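PDB 1V4V: UDP-N-Acetylglucosamine 2-Epimerase from Thermus thermophilus, which probably interconverts UDP-N-acetylglucosamine and UDP-N-acetylmannosamine by inverting the sugar at C2, as a homodimer of two-domain chains. Local coordinates for residues L149-P155 / G170-Q176; K345-D350 / E372-P376. All blocks are in the same frame, centred on the assembly; numbering follows the deposited sequence.

Contact 1: residues L149-P155 / G170-Q176; sequences LDFAPTP and GILVTGQ
Phe151 and Leu172 sit side by side on adjacent parallel strands, a worked example of how a beta-alpha-beta unit knits its two strands together. The backbone supplies the ladder: Asp150 N donates to Gly170 O (2.9 Å), Asp150 O receives Leu172 N, Leu172 O receives Ala152 N in a more bent bond (140° at the hydrogen), and Ala152 O receives Thr174 N. On one face of the sheet Phe151 can be followed outward. Its CB lies 4.0 Å from Thr174 CG2. CG turns anti to the carbonyl carbon (chi1 -60°), which brings CD1 close to the same methyl. CD1 also comes within 3.9 Å of Leu172 CD2, and CE1 meets that leucine methyl too. Both methyls approach the edge of the ring, close to its plane. The other face carries Ala152, whose CB is 4.3 Å from Ile171 CG2. Past the strands, Thr174 OG1 donates to Gly175 O on a lone pair, while a water donates to this hydroxyl and to Phe151 O, linking the two segments. Gly175 has a positive phi (88°), a shape in which a CB would press on the carbonyl oxygen of the residue before. Helix 155-162, begun by Thr154 as N-cap, covers Ala152 and Ile171; Met356 and Val357 of helix 353-364 pack on the Phe151 face, and strand 118-121 lies beyond strand 149-152.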
loop_
_atom_site.group_PDB
_atom_site.type_symbol
_atom_site.label_atom_id
_atom_site.label_comp_id
_atom_site.label_asym_id
_atom_site.label_seq_id
_atom_site.Cartn_x
_atom_site.Cartn_y
_atom_site.Cartn_z
ATOM N N LEU A 149 -12.649 2.052 -1.068
ATOM C CA LEU A 149 -13.539 1.712 0.033
ATOM C C LEU A 149 -13.016 0.492 0.780
ATOM O O LEU A 149 -12.751 -0.551 0.179
ATOM C CB LEU A 149 -14.952 1.434 -0.499
ATOM C CG LEU A 149 -16.067 1.174 0.520
ATOM C CD1 LEU A 149 -16.075 2.268 1.580
ATOM C CD2 LEU A 149 -17.412 1.116 -0.210
ATOM N N ASP A 150 -12.843 0.640 2.088
ATOM C CA ASP A 150 -12.377 -0.455 2.936
ATOM C C ASP A 150 -13.572 -0.992 3.701
ATOM O O ASP A 150 -14.310 -0.225 4.323
ATOM C CB ASP A 150 -11.333 0.037 3.938
ATOM C CG ASP A 150 -9.942 0.091 3.351
ATOM O OD1 ASP A 150 -9.218 1.059 3.644
ATOM O OD2 ASP A 150 -9.571 -0.842 2.608
ATOM N N PHE A 151 -13.761 -2.307 3.646
ATOM C CA PHE A 151 -14.855 -2.956 4.353
ATOM C C PHE A 151 -14.239 -3.625 5.578
ATOM O O PHE A 151 -13.676 -4.714 5.487
ATOM C CB PHE A 151 -15.515 -3.983 3.434
ATOM C CG PHE A 151 -16.072 -3.385 2.169
ATOM C CD1 PHE A 151 -17.299 -2.728 2.177
ATOM C CD2 PHE A 151 -15.360 -3.460 0.974
ATOM C CE1 PHE A 151 -17.814 -2.153 1.010
ATOM C CE2 PHE A 151 -15.861 -2.890 -0.197
ATOM C CZ PHE A 151 -17.093 -2.236 -0.180
ATOM N N ALA A 152 -14.328 -2.943 6.717
ATOM C CA ALA A 152 -13.761 -3.438 7.967
ATOM C C ALA A 152 -14.700 -4.393 8.688
ATOM O O ALA A 152 -15.881 -4.108 8.854
ATOM C CB ALA A 152 -13.418 -2.269 8.873
ATOM N N PRO A 153 -14.177 -5.541 9.137
ATOM C CA PRO A 153 -15.020 -6.512 9.840
ATOM C C PRO A 153 -15.427 -6.066 11.244
ATOM O O PRO A 153 -16.490 -6.436 11.733
ATOM C CB PRO A 153 -14.146 -7.764 9.862
ATOM C CG PRO A 153 -12.756 -7.184 9.973
ATOM C CD PRO A 153 -12.804 -6.052 8.968
ATOM N N THR A 154 -14.592 -5.245 11.873
ATOM C CA THR A 154 -14.850 -4.781 13.236
ATOM C C THR A 154 -14.497 -3.315 13.450
ATOM O O THR A 154 -13.811 -2.701 12.631
ATOM C CB THR A 154 -13.999 -5.563 14.251
ATOM O OG1 THR A 154 -12.611 -5.291 14.001
ATOM C CG2 THR A 154 -14.242 -7.062 14.127
ATOM N N PRO A 155 -14.960 -2.739 14.572
ATOM C CA PRO A 155 -14.676 -1.340 14.897
ATOM C C PRO A 155 -13.165 -1.171 15.074
ATOM O O PRO A 155 -12.597 -0.137 14.723
ATOM C CB PRO A 155 -15.439 -1.132 16.203
ATOM C CG PRO A 155 -16.633 -2.029 16.025
ATOM C CD PRO A 155 -15.997 -3.282 15.472
ATOM N N GLY A 170 -14.285 6.671 3.625
ATOM C CA GLY A 170 -13.727 5.556 2.887
ATOM C C GLY A 170 -13.733 4.240 3.641
ATOM O O GLY A 170 -13.123 3.268 3.190
ATOM N N ILE A 171 -14.407 4.200 4.787
ATOM C CA ILE A 171 -14.471 2.978 5.587
ATOM C C ILE A 171 -15.909 2.631 5.958
ATOM O O ILE A 171 -16.679 3.501 6.364
ATOM C CB ILE A 171 -13.684 3.120 6.905
ATOM C CG1 ILE A 171 -12.240 3.538 6.615
ATOM C CG2 ILE A 171 -13.716 1.799 7.674
ATOM C CD1 ILE A 171 -11.476 3.969 7.845
ATOM N N LEU A 172 -16.253 1.354 5.818
ATOM C CA LEU A 172 -17.582 0.852 6.160
ATOM C C LEU A 172 -17.391 -0.382 7.041
ATOM O O LEU A 172 -16.678 -1.301 6.659
ATOM C CB LEU A 172 -18.346 0.454 4.892
ATOM C CG LEU A 172 -19.744 -0.150 5.071
ATOM C CD1 LEU A 172 -20.704 0.916 5.575
ATOM C CD2 LEU A 172 -20.245 -0.699 3.742
ATOM N N VAL A 173 -17.998 -0.394 8.224
ATOM C CA VAL A 173 -17.888 -1.553 9.114
ATOM C C VAL A 173 -19.001 -2.496 8.674
ATOM O O VAL A 173 -20.179 -2.165 8.776
ATOM C CB VAL A 173 -18.085 -1.160 10.591
ATOM C CG1 VAL A 173 -18.018 -2.395 11.469
ATOM C CG2 VAL A 173 -17.008 -0.173 11.008
ATOM N N THR A 174 -18.621 -3.677 8.197
ATOM C CA THR A 174 -19.590 -4.626 7.669
ATOM C C THR A 174 -19.831 -5.901 8.466
ATOM O O THR A 174 -20.863 -6.546 8.296
ATOM C CB THR A 174 -19.169 -5.075 6.263
ATOM O OG1 THR A 174 -17.934 -5.799 6.357
ATOM C CG2 THR A 174 -18.972 -3.870 5.348
ATOM N N GLY A 175 -18.892 -6.260 9.332
ATOM C CA GLY A 175 -19.013 -7.515 10.051
ATOM C C GLY A 175 -18.346 -8.503 9.105
ATOM O O GLY A 175 -17.895 -8.098 8.032
ATOM N N GLN A 176 -18.285 -9.784 9.456
ATOM C CA GLN A 176 -17.621 -10.750 8.586
ATOM C C GLN A 176 -18.500 -11.432 7.541
ATOM O O GLN A 176 -19.570 -11.952 7.858
ATOM C CB GLN A 176 -16.928 -11.817 9.438
ATOM C CG GLN A 176 -15.901 -11.252 10.403
ATOM C CD GLN A 176 -14.976 -12.320 10.960
ATOM O OE1 GLN A 176 -14.432 -12.177 12.058
ATOM N NE2 GLN A 176 -14.784 -13.393 10.198
HETATM O O HOH W 1 -15.635 -7.141 5.216
#

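Contact 2: residues K345-D350 / E372-P376; sequences KNPYGD and EDWLP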
loop_
_atom_site.group_PDB
_atom_site.type_symbol
_atom_site.label_atom_id
_atom_site.label_comp_id
_atom_site.label_asym_id
_atom_site.label_seq_id
_atom_site.Cartn_x
_atom_site.Cartn_y
_atom_site.Cartn_z
ATOM N N LYS A 345 -26.755 -12.541 20.143
ATOM C CA LYS A 345 -26.272 -11.751 19.018
ATOM C C LYS A 345 -24.904 -12.280 18.597
ATOM O O LYS A 345 -24.013 -12.432 19.429
ATOM C CB LYS A 345 -26.151 -10.276 19.423
ATOM C CG LYS A 345 -25.566 -9.382 18.340
ATOM C CD LYS A 345 -25.282 -7.985 18.861
ATOM C CE LYS A 345 -24.532 -7.158 17.823
ATOM N NZ LYS A 345 -25.292 -7.041 16.551
ATOM N N ASN A 346 -24.743 -12.572 17.310
ATOM C CA ASN A 346 -23.467 -13.073 16.805
ATOM C C ASN A 346 -22.471 -11.914 16.853
ATOM O O ASN A 346 -22.671 -10.899 16.191
ATOM C CB ASN A 346 -23.620 -13.561 15.363
ATOM C CG ASN A 346 -22.349 -14.178 14.826
ATOM O OD1 ASN A 346 -21.268 -13.606 14.955
ATOM N ND2 ASN A 346 -22.471 -15.351 14.212
ATOM N N PRO A 347 -21.385 -12.057 17.628
ATOM C CA PRO A 347 -20.373 -11.003 17.752
ATOM C C PRO A 347 -19.464 -10.845 16.535
ATOM O O PRO A 347 -18.600 -9.972 16.520
ATOM C CB PRO A 347 -19.597 -11.434 18.984
ATOM C CG PRO A 347 -19.558 -12.923 18.805
ATOM C CD PRO A 347 -20.992 -13.246 18.409
ATOM N N TYR A 348 -19.663 -11.680 15.518
ATOM C CA TYR A 348 -18.834 -11.627 14.314
ATOM C C TYR A 348 -19.518 -10.959 13.126
ATOM O O TYR A 348 -18.853 -10.404 12.253
ATOM C CB TYR A 348 -18.411 -13.038 13.904
ATOM C CG TYR A 348 -17.865 -13.866 15.043
ATOM C CD1 TYR A 348 -16.644 -13.553 15.641
ATOM C CD2 TYR A 348 -18.580 -14.955 15.536
ATOM C CE1 TYR A 348 -16.148 -14.311 16.710
ATOM C CE2 TYR A 348 -18.096 -15.715 16.598
ATOM C CZ TYR A 348 -16.883 -15.387 17.179
ATOM O OH TYR A 348 -16.416 -16.137 18.236
ATOM N N GLY A 349 -20.843 -11.018 13.088
ATOM C CA GLY A 349 -21.578 -10.419 11.987
ATOM C C GLY A 349 -23.019 -10.888 11.995
ATOM O O GLY A 349 -23.324 -11.907 12.611
ATOM N N ASP A 350 -23.898 -10.158 11.314
ATOM C CA ASP A 350 -25.315 -10.507 11.276
ATOM C C ASP A 350 -25.732 -11.368 10.081
ATOM O O ASP A 350 -26.921 -11.531 9.815
ATOM C CB ASP A 350 -26.172 -9.230 11.332
ATOM C CG ASP A 350 -25.953 -8.311 10.133
ATOM O OD1 ASP A 350 -26.441 -7.160 10.173
ATOM O OD2 ASP A 350 -25.307 -8.735 9.151
ATOM N N GLU A 372 -25.802 1.434 6.261
ATOM C CA GLU A 372 -25.406 1.745 7.629
ATOM C C GLU A 372 -24.428 0.680 8.112
ATOM O O GLU A 372 -24.525 -0.481 7.719
ATOM C CB GLU A 372 -26.633 1.781 8.546
ATOM C CG GLU A 372 -27.682 2.802 8.134
ATOM C CD GLU A 372 -28.818 2.911 9.134
ATOM O OE1 GLU A 372 -29.463 1.879 9.424
ATOM O OE2 GLU A 372 -29.069 4.032 9.630
ATOM N N ASP A 373 -23.488 1.082 8.960
ATOM C CA ASP A 373 -22.488 0.162 9.498
ATOM C C ASP A 373 -23.087 -0.888 10.427
ATOM O O ASP A 373 -24.036 -0.617 11.165
ATOM C CB ASP A 373 -21.423 0.927 10.290
ATOM C CG ASP A 373 -20.602 1.862 9.429
ATOM O OD1 ASP A 373 -20.212 1.459 8.316
ATOM O OD2 ASP A 373 -20.328 2.994 9.878
ATOM N N TRP A 374 -22.510 -2.084 10.388
ATOM C CA TRP A 374 -22.938 -3.172 11.257
ATOM C C TRP A 374 -22.526 -2.757 12.664
ATOM O O TRP A 374 -21.456 -2.182 12.857
ATOM C CB TRP A 374 -22.222 -4.471 10.870
ATOM C CG TRP A 374 -22.358 -5.584 11.881
ATOM C CD1 TRP A 374 -23.468 -6.342 12.133
ATOM C CD2 TRP A 374 -21.337 -6.059 12.771
ATOM N NE1 TRP A 374 -23.198 -7.264 13.124
ATOM C CE2 TRP A 374 -21.899 -7.109 13.533
ATOM C CE3 TRP A 374 -20.001 -5.699 12.997
ATOM C CZ2 TRP A 374 -21.171 -7.803 14.507
ATOM C CZ3 TRP A 374 -19.274 -6.390 13.967
ATOM C CH2 TRP A 374 -19.865 -7.432 14.710
ATOM N N LEU A 375 -23.373 -3.044 13.645
ATOM C CA LEU A 375 -23.067 -2.688 15.021
ATOM C C LEU A 375 -22.818 -3.924 15.870
ATOM O O LEU A 375 -23.617 -4.857 15.868
ATOM C CB LEU A 375 -24.216 -1.875 15.624
ATOM C CG LEU A 375 -24.414 -0.464 15.067
ATOM C CD1 LEU A 375 -25.685 0.142 15.639
ATOM C CD2 LEU A 375 -23.203 0.394 15.414
ATOM N N PRO A 376 -21.691 -3.953 16.596
ATOM C CA PRO A 376 -21.380 -5.103 17.446
ATOM C C PRO A 376 -22.196 -5.043 18.736
ATOM O O PRO A 376 -22.964 -4.072 18.897
ATOM C CB PRO A 376 -19.884 -4.950 17.693
ATOM C CG PRO A 376 -19.718 -3.468 17.742
ATOM C CD PRO A 376 -20.571 -2.994 16.579
ATOM O OXT PRO A 376 -22.060 -5.964 19.567
HETATM O O HOH W 2 -24.353 -9.424 14.775
#
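The indole of Trp374 lies against the backbone of Gly349, pressed on the loop 345-350 rather than on another ring. Van der Waals contact comes first: Gly349 CA sits 3.3 Å above one face, nearer its rim than its centre, with Tyr348 O over the same face and Pro376 N over the opposite one, while Pro347 O reaches CH2 of Trp374 (3.4 Å) near the ring plane. The Asp350 carboxylate, whose plane stands 75° from that of the indole, brings OD1 to 3.7 Å from Trp374 CD1; its OD2 is hydrogen-bonded to Lys352 N.

The charges come close without pairing: Lys345 NZ is 4.5 Å from OXT of the C-terminal Pro376, too far for a salt bridge.

Hydrogen bonds form the last group. With CG anti to the backbone N (chi1 176°) and a bend at chi4, Lys345 reaches across so that NZ donates to Leu375 O (2.8 Å), almost in line with the carbonyl. One water joins three groups, accepting from Lys345 NZ and Trp374 NE1 and donating to Asn346 O. Within the loop, Asn346 OD1 takes Tyr348 N in its carbonyl plane and Gly349 N from above it. This is an Asx turn within an Asx motif, here shaping the loop that receives the chain's C-terminal tail in a GT-B-type epimerase.

Overall arrangement
Contact 1 is largely buried within the seven-stranded parallel sheet, whereas contact 2 is only partly buried and includes exposed residues of a loop and the C-terminal tail. Their chemistry follows: regular backbone bonds and apolar methyls in the first, an indole laid on backbone, a lysine and a bridging water in the second. Their centres lie about 11 Å apart, and they share a boundary. Strand 171-173 is the outermost strand of its sheet within the chain, and the tail runs beside it: Val173 O probably accepts from Trp374 N, and Val173 N probably donates to Asp373 OD1. Helix 353-364, which packs on the Phe151 face of contact 1, connects the two segments of contact 2.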